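Pilotin OutS (Dickeya dadantii, PDB 3UTK) is the lipoprotein pilot of a type II secretion system, interacts with the secretin OutD, and is required for moving pectate lyases and cellulases across the outer membrane. Local coordinates at residues 108-111 with 112-115. Sequence-based numbering, arbitrary orientation.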
ATOM      1  N   GLY A 108       5.898   0.015  17.056  1.00 20.93           N
ATOM      2  CA  GLY A 108       5.671   0.751  18.285  1.00 19.08           C
ATOM      3  C   GLY A 108       4.605   1.836  18.243  1.00 20.22           C
ATOM      4  O   GLY A 108       4.333   2.457  19.262  1.00 20.68           O
ATOM      5  N   THR A 109       3.994   2.062  17.084  1.00 20.39           N
ATOM      6  CA  THR A 109       2.904   3.045  16.978  1.00 18.25           C
ATOM      7  C   THR A 109       1.605   2.367  17.405  1.00 19.05           C
ATOM      8  O   THR A 109       1.259   1.329  16.875  1.00 20.57           O
ATOM      9  CB  THR A 109       2.735   3.540  15.525  1.00 21.81           C
ATOM     10  OG1 THR A 109       4.002   3.974  15.016  1.00 23.61           O
ATOM     11  CG2 THR A 109       1.732   4.692  15.455  1.00 21.60           C
ATOM     12  N   PRO A 110       0.890   2.940  18.388  1.00 19.04           N
ATOM     13  CA  PRO A 110      -0.340   2.270  18.823  1.00 17.51           C
ATOM     14  C   PRO A 110      -1.319   2.138  17.666  1.00 15.30           C
ATOM     15  O   PRO A 110      -1.370   3.005  16.801  1.00 19.39           O
ATOM     16  CB  PRO A 110      -0.903   3.213  19.892  1.00 16.93           C
ATOM     17  CG  PRO A 110       0.319   3.963  20.408  1.00 18.67           C
ATOM     18  CD  PRO A 110       1.250   4.088  19.235  1.00 20.62           C
ATOM     19  N   LYS A 111      -2.101   1.073  17.670  1.00 15.75           N
ATOM     20  CA  LYS A 111      -3.030   0.824  16.578  1.00 18.19           C
ATOM     21  C   LYS A 111      -3.958   2.010  16.309  1.00 14.24           C
ATOM     22  O   LYS A 111      -4.135   2.423  15.165  1.00 18.65           O
ATOM     23  CB  LYS A 111      -3.835  -0.441  16.859  1.00 24.20           C
ATOM     24  CG  LYS A 111      -4.803  -0.816  15.762  1.00 29.15           C
ATOM     25  CD  LYS A 111      -5.277  -2.261  15.912  1.00 35.78           C
ATOM     26  CE  LYS A 111      -6.109  -2.464  17.167  1.00 40.88           C
ATOM     27  NZ  LYS A 111      -6.468  -3.905  17.358  1.00 42.46           N
ATOM     28  N   ALA A 112      -4.566   2.547  17.359  1.00 14.97           N
ATOM     29  CA  ALA A 112      -5.517   3.644  17.188  1.00 16.75           C
ATOM     30  C   ALA A 112      -4.881   4.840  16.505  1.00 16.73           C
ATOM     31  O   ALA A 112      -5.513   5.496  15.676  1.00 19.36           O
ATOM     32  CB  ALA A 112      -6.116   4.056  18.534  1.00 20.83           C
ATOM     33  N   THR A 113      -3.638   5.133  16.877  1.00 14.85           N
ATOM     34  CA  THR A 113      -2.875   6.229  16.288  1.00 16.57           C
ATOM     35  C   THR A 113      -2.586   5.984  14.804  1.00 16.79           C
ATOM     36  O   THR A 113      -2.838   6.842  13.954  1.00 16.49           O
ATOM     37  CB  THR A 113      -1.557   6.416  17.060  1.00 17.32           C
ATOM     38  OG1 THR A 113      -1.860   6.699  18.433  1.00 20.06           O
ATOM     39  CG2 THR A 113      -0.731   7.564  16.485  1.00 17.31           C
ATOM     40  N   GLN A 114      -2.045   4.814  14.496  1.00 17.75           N
ATOM     41  CA  GLN A 114      -1.760   4.455  13.115  1.00 14.78           C
ATOM     42  C   GLN A 114      -3.022   4.455  12.247  1.00 17.54           C
ATOM     43  O   GLN A 114      -3.014   4.979  11.127  1.00 20.39           O
ATOM     44  CB  GLN A 114      -1.053   3.094  13.050  1.00 12.70           C
ATOM     45  CG  GLN A 114      -0.508   2.792  11.666  1.00 15.56           C
ATOM     46  CD  GLN A 114       0.639   3.702  11.322  1.00 18.02           C
ATOM     47  OE1 GLN A 114       1.747   3.504  11.806  1.00 17.55           O
ATOM     48  NE2 GLN A 114       0.383   4.712  10.490  1.00 18.59           N
ATOM     49  N   CYS A 115      -4.107   3.875  12.752  1.00 17.22           N
ATOM     50  CA  CYS A 115      -5.355   3.833  11.988  1.00 16.89           C
ATOM     51  C   CYS A 115      -5.889   5.227  11.710  1.00 16.55           C
ATOM     52  O   CYS A 115      -6.339   5.518  10.599  1.00 16.87           O
ATOM     53  CB  CYS A 115      -6.434   3.022  12.712  1.00 19.69           C
ATOM     54  SG  CYS A 115      -6.064   1.253  12.883  1.00 25.63           S
TER
HETATM   55  O   HOH W   1       4.526   3.994  11.617  1.00 25.62           O
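Two successive backbone hydrogen bonds of the i to i+4 kind, Gln-114 N to Pro-110 O (3.0 Å) and Cys-115 N to Lys-111 O (2.8 Å), open the first turn of helix 111-121. Both are nearly straight, with N-H...O angles of 175° and 169°. Pro-110 is at the N-cap position, with the non-helical, extended backbone usual there.

The side chain of Thr-109 points toward this first turn. With CG2 anti to the backbone N (chi1 of OG1 -51°), the methyl makes van der Waals contact with Thr-113 CG2 at 3.9 Å and with Gln-114 OE1 at 3.8 Å. The side chains of Thr-109 and Gln-114 cross at about a right angle. Gln-114 is bent at chi2, and its OE1 accepts a hydrogen bond from a water at 2.8 Å. The same water donates a weak, long hydrogen bond to Thr-109 OG1 (3.4 Å), which is also hydrogen-bonded to Asp-107 OD1, its stronger partner.

The Pro-110 ring runs alongside Thr-113, pointing the same way, with CB 3.9 Å from Thr-113 OG1. On another side of the turn, Lys-111 CG packs against Cys-115 SG at 3.8 Å. This sulfur forms the disulfide with Cys-61, just past the end of helix 40-60. Tyr-56 of that helix touches Lys-111, Gln-114 and Cys-115.

This is a helix start at the protein surface, partly covered by Tyr-56. Main-chain N-H groups engage the carbonyls of Pro-110 and Lys-111, water serves the Gln-114 amide oxygen, and the disulfide ties this turn covalently to the residue that follows helix 40-60.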